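Local coordinates for 1,3-alpha-isomaltosidase (Kribbella flavida DSM 17836, PDB 5X3I), which hydrolyses the alpha-1,3-glucosidic linkages of the cyclic tetrasaccharide cyclobis-(1-6)-alpha-nigerosyl to yield isomaltose inside the cell, at residues 644-647 with 648-652; 284-287 with 288-292; 403-406 with 407-411; 449-452 with 453-457. The protein carries 1 engineered substitution. One frame throughout, in Å; residues are numbered along the deposited sequence.

Contact 1 (644-647 with 648-652); sequences AART and IATDR
T650 turns its hydroxyl back onto the carbonyl of R646, so that R646 O takes two donors from one residue: T650 N at 2.6 Å, nearly in line with the carbonyl bond, and T650 OG1 at 3.0 Å from well above the carbonyl plane. With chi1 at 75°, OG1 sits between its own backbone N and carbonyl carbon, facing the preceding turn. T650 OG1 in turn accepts from R652 N at 3.1 Å, which makes an ST turn where helix 622-650 ends and D651 takes positive phi. With an alanine at T650, R652 N would probably lose this acceptor and R646 O one of its donors, leaving the exit from the helix less firmly set. T647 OG1 donates to R652 O at 2.7 Å, in the carbonyl plane, tying the departing chain back to the last turn. A water bridges T647 O and D651 OD1. Further out, the side chains of R646 and R652 run side by side, their guanidinium planes nearly perpendicular, R652 NH2 meeting the edge of the R646 group 3.6 Å from its NH2; the like charges are probably offset by acids, as R646 forms a salt bridge with D679 and R652 with D661. D651 reaches helix 277-288, bonding T282.

Contact 2 (284-287 with 288-292); sequences FLDE and VGRAE
F284 lays one ring face under the V288 methyl CG2, a CH-pi contact in which the carbon stands 3.9 Å from the ring centroid and only 12° off its normal. The ring gets there because CG is anti to the backbone N (chi1 -176°), while the other methyl, CG1, comes against CE1 at the rim, 3.7 Å away. Beyond this pair the ring stacks on F226 and meets H240 edge-to-face. One turn of helix 277-288 closes here with V288 N bonded to F284 O and G289 N to L285 O, after which G289 leaves at positive phi; a side chain at its backbone angles would jam against the preceding carbonyl, so glycine suits this helix exit. R290 then folds back over the last turn. Its NH2 and NH1 both grip D286 OD1, at 2.8 Å and 3.2 Å, with the oxygen lying in the guanidinium plane but NH2 standing above the carboxylate plane. L285 CB covers one guanidinium face, 3.8 Å from NH2. Because R290 NE also pairs with D651, the arginine lies between two acids, and its positive charge is likely to be stabilised while its flat end is kept from turning.

Contact 3 (403-406 with 407-411); sequences TGQV and AADAA. With SO4 (sulfate ion), chain D.
Q405 and D409, one helical turn apart, cross at a slant, with amide and carboxylate planes 44° apart. The glutamine chain starts with CG anti to the backbone N (chi1 -169°) and bends at chi2, which swings its amide back over the following turn. There NE2 donates to D409 OD1 at 2.7 Å with an N-H...O angle of 154°. The acceptor lies close to the amide plane, whereas the nitrogen approaches from above the carboxylate plane. The other end of the amide is held as well: Q405 OE1 accepts from H359 and from the backbone N of T353, so the whole flat group is fixed in its rotation. Replacing D409 by an alanine would probably leave Q405 NE2 without its acceptor within the helix and the amide held mainly by its oxygen. The backbone is bonded in the same i to i+4 rhythm, D409 N to Q405 O at 2.9 Å and A410 N to V406 O at 3.1 Å. A408 N likewise bonds to G404 O at 3.1 Å, and the methyl of A407 packs against T403 O at 3.5 Å. Ahead of this first turn, T403 holds a sulfate ion, probably from the crystallisation liquor, whose O1 accepts from both the backbone N and OG1 of the threonine, each at 3.0 Å. Outside the helix, D409 makes a long, weak ion pair with K455. An i to i+4 side-chain bond spanning one turn is a standard feature of alpha helices; here it lies in the early part of helix 404-415, within the TIM-barrel domain.

Contact 4 (449-452 with 453-457); sequences RDWW and TEKRR
Two cation-pi pairs at a spacing of four, K455 on W451 and R456 on W452, mark this largely buried contact in the later part of helix 446-454 and the residues after it, in the TIM-barrel domain. K455 crosses over the six-membered ring of W451: CE lies 3.6 Å from its centroid and NZ 3.9 Å, 29° off the normal, so methylene and ammonium share one face. The ammonium has further partners, G356 O and a water that also donates to W451 O. R456 spreads over the other indole, its CZ 3.8 Å from the centroid of the five-membered ring of W452, with guanidinium and ring planes 34° apart. R456 NH1 also donates to W452 O at 3.0 Å, coming from above the carbonyl plane, while NE is taken by Q393. A type I beta turn runs from E454 to R457, and the K455 N to W452 O bond is weak. T453 adds a second grip: OG1, placed by a chi1 of 57°, bonds to R449 O at 2.7 Å and T453 N bonds to the same oxygen at 3.0 Å from the opposite face of the carbonyl plane. R457 NE forms a salt bridge to E454 OE1 at 2.9 Å.

How the contacts relate
Contacts 1 and 2 touch and secure neighbouring helix ends: the D651-R290 salt bridge joins the residues just after helices 622-650 and 277-288. Contacts 3 and 4 also meet, D409 packing on K455 and W451 where helices 404-415 and 446-454 lie together; their centres are 15 Å apart, whereas contact 1 is about 45 Å from contact 3 between centres. Contact 4 is the most buried and the richest in cation-pi contacts. The others are partly buried and differ in kind: hydroxyl-to-carbonyl bonding in contact 1, an arginine-aspartate pair beside a phenylalanine in contact 2, an amide-carboxylate bond in contact 3. Contacts 1 and 2 lie where helices end, contact 3 in the early part of one and contact 4 in the later part of another.

Contact 1 (644-647 with 648-652)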
loop_
_atom_site.group_PDB
_atom_site.type_symbol
_atom_site.label_atom_id
_atom_site.label_comp_id
_atom_site.label_asym_id
_atom_site.label_seq_id
_atom_site.Cartn_x
_atom_site.Cartn_y
_atom_site.Cartn_z
ATOM N N ALA A 644 3.593 13.075 18.026
ATOM C CA ALA A 644 2.846 13.130 16.769
ATOM C C ALA A 644 2.502 14.566 16.417
ATOM O O ALA A 644 2.573 14.970 15.253
ATOM C CB ALA A 644 1.577 12.293 16.845
ATOM N N ALA A 645 2.121 15.335 17.430
ATOM C CA ALA A 645 1.816 16.728 17.217
ATOM C C ALA A 645 3.067 17.493 16.749
ATOM O O ALA A 645 2.972 18.361 15.900
ATOM C CB ALA A 645 1.246 17.348 18.483
ATOM N N ARG A 646 4.226 17.173 17.310
ATOM C CA ARG A 646 5.467 17.839 16.904
ATOM C C ARG A 646 5.835 17.462 15.459
ATOM O O ARG A 646 6.226 18.312 14.661
ATOM C CB ARG A 646 6.609 17.490 17.862
ATOM C CG ARG A 646 6.474 18.148 19.237
ATOM C CD ARG A 646 7.723 17.983 20.096
ATOM N NE ARG A 646 8.939 18.328 19.365
ATOM C CZ ARG A 646 9.433 19.558 19.240
ATOM N NH1 ARG A 646 8.820 20.592 19.803
ATOM N NH2 ARG A 646 10.547 19.757 18.541
ATOM N N THR A 647 5.674 16.184 15.138
ATOM C CA THR A 647 5.919 15.696 13.793
ATOM C C THR A 647 5.061 16.431 12.780
ATOM O O THR A 647 5.535 16.816 11.720
ATOM C CB THR A 647 5.676 14.191 13.703
ATOM O OG1 THR A 647 6.746 13.514 14.361
ATOM C CG2 THR A 647 5.606 13.722 12.236
ATOM N N ILE A 648 3.810 16.671 13.124
ATOM C CA ILE A 648 2.912 17.350 12.211
ATOM C C ILE A 648 3.264 18.836 12.110
ATOM O O ILE A 648 3.124 19.447 11.047
ATOM C CB ILE A 648 1.461 17.155 12.645
ATOM C CG1 ILE A 648 1.001 15.752 12.230
ATOM C CG2 ILE A 648 0.547 18.220 12.049
ATOM C CD1 ILE A 648 -0.224 15.255 12.969
ATOM N N ALA A 649 3.736 19.406 13.211
ATOM C CA ALA A 649 4.126 20.808 13.223
ATOM C C ALA A 649 5.480 21.061 12.567
ATOM O O ALA A 649 5.618 22.009 11.823
ATOM C CB ALA A 649 4.135 21.349 14.665
ATOM N N THR A 650 6.489 20.271 12.915
ATOM C CA THR A 650 7.834 20.465 12.384
ATOM C C THR A 650 8.236 19.617 11.170
ATOM O O THR A 650 9.291 19.853 10.596
ATOM C CB THR A 650 8.881 20.199 13.464
ATOM O OG1 THR A 650 9.003 18.791 13.675
ATOM C CG2 THR A 650 8.503 20.905 14.770
ATOM N N ASP A 651 7.414 18.625 10.827
ATOM C CA ASP A 651 7.703 17.628 9.786
ATOM C C ASP A 651 8.848 16.665 10.127
ATOM O O ASP A 651 9.145 15.767 9.346
ATOM C CB ASP A 651 7.952 18.317 8.445
ATOM C CG ASP A 651 6.729 19.019 7.955
ATOM O OD1 ASP A 651 5.643 18.417 8.077
ATOM O OD2 ASP A 651 6.826 20.174 7.504
ATOM N N ARG A 652 9.495 16.850 11.272
ATOM C CA ARG A 652 10.430 15.840 11.767
ATOM C C ARG A 652 9.663 14.564 12.100
ATOM O O ARG A 652 8.774 14.595 12.939
ATOM C CB ARG A 652 11.189 16.332 13.002
ATOM C CG ARG A 652 12.156 17.488 12.760
ATOM C CD ARG A 652 13.371 17.389 13.688
ATOM N NE ARG A 652 13.209 18.172 14.897
ATOM C CZ ARG A 652 13.949 18.032 15.994
ATOM N NH1 ARG A 652 14.914 17.124 16.053
ATOM N NH2 ARG A 652 13.714 18.800 17.044
HETATM O O HOH W 1 4.719 15.909 8.973
#

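Contact 2 (284-287 with 288-292)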
loop_
_atom_site.group_PDB
_atom_site.type_symbol
_atom_site.label_atom_id
_atom_site.label_comp_id
_atom_site.label_asym_id
_atom_site.label_seq_id
_atom_site.Cartn_x
_atom_site.Cartn_y
_atom_site.Cartn_z
ATOM N N PHE A 284 8.201 19.344 0.404
ATOM C CA PHE A 284 7.360 18.320 -0.219
ATOM C C PHE A 284 5.928 18.375 0.339
ATOM O O PHE A 284 4.969 18.485 -0.413
ATOM C CB PHE A 284 7.978 16.933 -0.004
ATOM C CG PHE A 284 7.243 15.800 -0.691
ATOM C CD1 PHE A 284 6.851 15.899 -2.014
ATOM C CD2 PHE A 284 6.983 14.619 -0.011
ATOM C CE1 PHE A 284 6.205 14.855 -2.639
ATOM C CE2 PHE A 284 6.334 13.575 -0.628
ATOM C CZ PHE A 284 5.945 13.689 -1.939
ATOM N N LEU A 285 5.792 18.335 1.660
ATOM C CA LEU A 285 4.463 18.226 2.272
ATOM C C LEU A 285 3.660 19.521 2.127
ATOM O O LEU A 285 2.448 19.476 1.960
ATOM C CB LEU A 285 4.580 17.819 3.745
ATOM C CG LEU A 285 5.276 16.479 4.036
ATOM C CD1 LEU A 285 5.093 16.043 5.494
ATOM C CD2 LEU A 285 4.828 15.386 3.079
ATOM N N ASP A 286 4.334 20.671 2.170
ATOM C CA ASP A 286 3.677 21.944 1.869
ATOM C C ASP A 286 3.017 21.894 0.501
ATOM O O ASP A 286 1.969 22.490 0.276
ATOM C CB ASP A 286 4.663 23.116 1.902
ATOM C CG ASP A 286 4.863 23.676 3.297
ATOM O OD1 ASP A 286 4.169 23.216 4.223
ATOM O OD2 ASP A 286 5.724 24.570 3.462
ATOM N N GLU A 287 3.676 21.213 -0.425
ATOM C CA GLU A 287 3.155 21.060 -1.769
ATOM C C GLU A 287 2.069 19.984 -1.900
ATOM O O GLU A 287 1.045 20.219 -2.515
ATOM C CB GLU A 287 4.321 20.744 -2.717
ATOM C CG GLU A 287 3.956 20.603 -4.176
ATOM C CD GLU A 287 5.169 20.267 -5.054
ATOM O OE1 GLU A 287 5.001 19.451 -5.981
ATOM O OE2 GLU A 287 6.275 20.804 -4.804
ATOM N N VAL A 288 2.326 18.786 -1.389
ATOM C CA VAL A 288 1.392 17.682 -1.634
ATOM C C VAL A 288 0.421 17.306 -0.498
ATOM O O VAL A 288 -0.470 16.486 -0.691
ATOM C CB VAL A 288 2.161 16.438 -2.054
ATOM C CG1 VAL A 288 3.117 16.808 -3.198
ATOM C CG2 VAL A 288 2.930 15.855 -0.885
ATOM N N GLY A 289 0.549 17.946 0.652
ATOM C CA GLY A 289 -0.255 17.574 1.800
ATOM C C GLY A 289 0.466 16.906 2.953
ATOM O O GLY A 289 1.571 16.374 2.815
ATOM N N ARG A 290 -0.205 16.938 4.107
ATOM C CA ARG A 290 0.394 16.641 5.397
ATOM C C ARG A 290 -0.655 16.035 6.354
ATOM O O ARG A 290 -1.841 16.306 6.228
ATOM C CB ARG A 290 0.989 17.928 5.983
ATOM C CG ARG A 290 1.635 17.823 7.340
ATOM C CD ARG A 290 2.060 19.203 7.844
ATOM N NE ARG A 290 3.314 19.660 7.247
ATOM C CZ ARG A 290 3.406 20.621 6.335
ATOM N NH1 ARG A 290 2.323 21.244 5.894
ATOM N NH2 ARG A 290 4.592 20.963 5.864
ATOM N N ALA A 291 -0.210 15.219 7.300
ATOM C CA ALA A 291 -1.118 14.626 8.270
ATOM C C ALA A 291 -1.765 15.701 9.123
ATOM O O ALA A 291 -1.210 16.772 9.316
ATOM C CB ALA A 291 -0.396 13.640 9.149
ATOM N N GLU A 292 -2.950 15.386 9.625
ATOM C CA GLU A 292 -3.581 16.180 10.662
ATOM C C GLU A 292 -3.584 15.319 11.912
ATOM O O GLU A 292 -3.487 14.091 11.819
ATOM C CB GLU A 292 -4.996 16.611 10.272
ATOM C CG GLU A 292 -6.001 15.484 10.102
ATOM C CD GLU A 292 -7.393 15.988 9.702
ATOM O OE1 GLU A 292 -7.708 16.024 8.495
ATOM O OE2 GLU A 292 -8.180 16.342 10.600
#

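Contact 3 (403-406 with 407-411)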
loop_
_atom_site.group_PDB
_atom_site.type_symbol
_atom_site.label_atom_id
_atom_site.label_comp_id
_atom_site.label_asym_id
_atom_site.label_seq_id
_atom_site.Cartn_x
_atom_site.Cartn_y
_atom_site.Cartn_z
ATOM N N THR A 403 -29.404 -10.379 -8.559
ATOM C CA THR A 403 -30.453 -9.783 -7.742
ATOM C C THR A 403 -29.942 -9.170 -6.448
ATOM O O THR A 403 -28.766 -9.263 -6.128
ATOM C CB THR A 403 -31.513 -10.819 -7.361
ATOM O OG1 THR A 403 -30.876 -11.909 -6.686
ATOM C CG2 THR A 403 -32.225 -11.338 -8.599
ATOM N N GLY A 404 -30.859 -8.578 -5.692
ATOM C CA GLY A 404 -30.546 -8.003 -4.398
ATOM C C GLY A 404 -30.072 -6.566 -4.470
ATOM O O GLY A 404 -29.994 -5.977 -5.545
ATOM N N GLN A 405 -29.765 -6.002 -3.311
ATOM C CA GLN A 405 -29.276 -4.640 -3.235
ATOM C C GLN A 405 -27.991 -4.448 -4.026
ATOM O O GLN A 405 -27.790 -3.410 -4.640
ATOM C CB GLN A 405 -29.027 -4.235 -1.786
ATOM C CG GLN A 405 -28.785 -2.760 -1.655
ATOM C CD GLN A 405 -30.023 -1.971 -1.996
ATOM O OE1 GLN A 405 -31.070 -2.155 -1.376
ATOM N NE2 GLN A 405 -29.919 -1.094 -2.989
ATOM N N VAL A 406 -27.125 -5.456 -3.998
ATOM C CA VAL A 406 -25.841 -5.351 -4.660
ATOM C C VAL A 406 -26.021 -5.156 -6.174
ATOM O O VAL A 406 -25.295 -4.376 -6.783
ATOM C CB VAL A 406 -24.949 -6.585 -4.359
ATOM C CG1 VAL A 406 -25.576 -7.878 -4.896
ATOM C CG2 VAL A 406 -23.544 -6.376 -4.900
ATOM N N ALA A 407 -27.006 -5.838 -6.762
ATOM C CA ALA A 407 -27.280 -5.727 -8.194
ATOM C C ALA A 407 -27.971 -4.412 -8.519
ATOM O O ALA A 407 -27.679 -3.790 -9.539
ATOM C CB ALA A 407 -28.130 -6.896 -8.674
ATOM N N ALA A 408 -28.882 -3.994 -7.649
ATOM C CA ALA A 408 -29.550 -2.718 -7.829
ATOM C C ALA A 408 -28.535 -1.572 -7.816
ATOM O O ALA A 408 -28.638 -0.654 -8.608
ATOM C CB ALA A 408 -30.599 -2.505 -6.757
ATOM N N ASP A 409 -27.560 -1.640 -6.910
ATOM C CA ASP A 409 -26.566 -0.577 -6.780
ATOM C C ASP A 409 -25.601 -0.560 -7.977
ATOM O O ASP A 409 -25.228 0.501 -8.455
ATOM C CB ASP A 409 -25.787 -0.717 -5.466
ATOM C CG ASP A 409 -26.650 -0.405 -4.224
ATOM O OD1 ASP A 409 -27.828 -0.051 -4.386
ATOM O OD2 ASP A 409 -26.140 -0.504 -3.090
ATOM N N ALA A 410 -25.200 -1.736 -8.445
ATOM C CA ALA A 410 -24.314 -1.822 -9.598
ATOM C C ALA A 410 -25.000 -1.211 -10.816
ATOM O O ALA A 410 -24.388 -0.472 -11.573
ATOM C CB ALA A 410 -23.917 -3.256 -9.872
ATOM N N ALA A 411 -26.281 -1.514 -10.980
ATOM C CA ALA A 411 -27.048 -0.979 -12.092
ATOM C C ALA A 411 -27.161 0.535 -11.974
ATOM O O ALA A 411 -27.031 1.237 -12.965
ATOM C CB ALA A 411 -28.425 -1.614 -12.157
HETATM S S SO4 D . -28.130 -14.325 -7.870
HETATM O O1 SO4 D . -28.231 -12.908 -7.545
HETATM O O2 SO4 D . -29.443 -14.786 -8.308
HETATM O O3 SO4 D . -27.146 -14.531 -8.929
HETATM O O4 SO4 D . -27.716 -15.071 -6.687
#

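Contact 4 (449-452 with 453-457)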
loop_
_atom_site.group_PDB
_atom_site.type_symbol
_atom_site.label_atom_id
_atom_site.label_comp_id
_atom_site.label_asym_id
_atom_site.label_seq_id
_atom_site.Cartn_x
_atom_site.Cartn_y
_atom_site.Cartn_z
ATOM N N ARG A 449 -18.141 10.303 -4.590
ATOM C CA ARG A 449 -17.680 10.109 -3.223
ATOM C C ARG A 449 -18.891 10.211 -2.274
ATOM O O ARG A 449 -19.065 9.351 -1.425
ATOM C CB ARG A 449 -16.583 11.110 -2.833
ATOM C CG ARG A 449 -15.228 10.869 -3.549
ATOM C CD ARG A 449 -14.067 11.593 -2.896
ATOM N NE ARG A 449 -14.184 13.048 -2.952
ATOM C CZ ARG A 449 -13.710 13.813 -3.934
ATOM N NH1 ARG A 449 -13.086 13.261 -4.979
ATOM N NH2 ARG A 449 -13.873 15.130 -3.878
ATOM N N ASP A 450 -19.737 11.219 -2.483
ATOM C CA ASP A 450 -20.987 11.376 -1.726
ATOM C C ASP A 450 -21.889 10.148 -1.833
ATOM O O ASP A 450 -22.309 9.599 -0.822
ATOM C CB ASP A 450 -21.785 12.595 -2.201
ATOM C CG ASP A 450 -21.139 13.913 -1.828
ATOM O OD1 ASP A 450 -20.125 13.933 -1.115
ATOM O OD2 ASP A 450 -21.668 14.944 -2.255
ATOM N N TRP A 451 -22.195 9.754 -3.067
ATOM C CA TRP A 451 -23.100 8.636 -3.331
ATOM C C TRP A 451 -22.611 7.329 -2.718
ATOM O O TRP A 451 -23.367 6.623 -2.066
ATOM C CB TRP A 451 -23.296 8.457 -4.840
ATOM C CG TRP A 451 -24.349 7.453 -5.196
ATOM C CD1 TRP A 451 -25.696 7.662 -5.237
ATOM C CD2 TRP A 451 -24.144 6.091 -5.568
ATOM N NE1 TRP A 451 -26.340 6.515 -5.609
ATOM C CE2 TRP A 451 -25.412 5.533 -5.816
ATOM C CE3 TRP A 451 -23.015 5.286 -5.713
ATOM C CZ2 TRP A 451 -25.579 4.214 -6.205
ATOM C CZ3 TRP A 451 -23.184 3.971 -6.102
ATOM C CH2 TRP A 451 -24.454 3.450 -6.347
ATOM N N TRP A 452 -21.338 7.019 -2.929
ATOM C CA TRP A 452 -20.744 5.790 -2.408
ATOM C C TRP A 452 -20.743 5.743 -0.871
ATOM O O TRP A 452 -21.180 4.766 -0.275
ATOM C CB TRP A 452 -19.308 5.635 -2.918
ATOM C CG TRP A 452 -18.654 4.334 -2.553
ATOM C CD1 TRP A 452 -17.673 4.143 -1.639
ATOM C CD2 TRP A 452 -18.923 3.053 -3.126
ATOM N NE1 TRP A 452 -17.312 2.817 -1.599
ATOM C CE2 TRP A 452 -18.074 2.128 -2.501
ATOM C CE3 TRP A 452 -19.803 2.601 -4.106
ATOM C CZ2 TRP A 452 -18.074 0.769 -2.828
ATOM C CZ3 TRP A 452 -19.813 1.245 -4.420
ATOM C CH2 TRP A 452 -18.951 0.350 -3.785
ATOM N N THR A 453 -20.234 6.803 -0.257
ATOM C CA THR A 453 -20.114 6.854 1.191
ATOM C C THR A 453 -21.486 6.977 1.864
ATOM O O THR A 453 -21.645 6.556 3.009
ATOM C CB THR A 453 -19.199 8.019 1.658
ATOM O OG1 THR A 453 -19.693 9.265 1.164
ATOM C CG2 THR A 453 -17.759 7.811 1.157
ATOM N N GLU A 454 -22.472 7.527 1.156
ATOM C CA GLU A 454 -23.808 7.696 1.734
ATOM C C GLU A 454 -24.381 6.352 2.178
ATOM O O GLU A 454 -25.124 6.283 3.130
ATOM C CB GLU A 454 -24.768 8.370 0.749
ATOM C CG GLU A 454 -26.115 8.747 1.349
ATOM C CD GLU A 454 -26.034 9.853 2.400
ATOM O OE1 GLU A 454 -24.977 10.501 2.548
ATOM O OE2 GLU A 454 -27.050 10.080 3.076
ATOM N N LYS A 455 -24.008 5.285 1.485
ATOM C CA LYS A 455 -24.476 3.949 1.837
ATOM C C LYS A 455 -23.929 3.498 3.193
ATOM O O LYS A 455 -24.548 2.677 3.874
ATOM C CB LYS A 455 -24.082 2.951 0.740
ATOM C CG LYS A 455 -24.591 3.363 -0.649
ATOM C CD LYS A 455 -24.411 2.272 -1.684
ATOM C CE LYS A 455 -24.895 2.747 -3.064
ATOM N NZ LYS A 455 -26.297 3.229 -3.032
ATOM N N ARG A 456 -22.776 4.045 3.571
ATOM C CA ARG A 456 -22.139 3.724 4.839
ATOM C C ARG A 456 -22.500 4.701 5.981
ATOM O O ARG A 456 -22.091 4.494 7.128
ATOM C CB ARG A 456 -20.619 3.698 4.667
ATOM C CG ARG A 456 -20.060 2.514 3.866
ATOM C CD ARG A 456 -20.192 2.669 2.352
ATOM N NE ARG A 456 -19.546 1.534 1.704
ATOM C CZ ARG A 456 -19.741 1.141 0.451
ATOM N NH1 ARG A 456 -20.565 1.800 -0.361
ATOM N NH2 ARG A 456 -19.094 0.071 0.016
ATOM N N ARG A 457 -23.241 5.757 5.658
ATOM C CA ARG A 457 -23.457 6.837 6.621
ATOM C C ARG A 457 -24.106 6.350 7.925
ATOM O O ARG A 457 -23.687 6.755 9.009
ATOM C CB ARG A 457 -24.300 7.964 6.012
ATOM C CG ARG A 457 -24.579 9.123 6.971
ATOM C CD ARG A 457 -25.155 10.349 6.254
ATOM N NE ARG A 457 -24.192 10.872 5.297
ATOM C CZ ARG A 457 -23.152 11.632 5.624
ATOM N NH1 ARG A 457 -22.954 11.993 6.890
ATOM N NH2 ARG A 457 -22.313 12.040 4.683
HETATM O O HOH W 2 -22.309 10.911 1.944
HETATM O O HOH W 3 -26.000 5.898 -2.241
#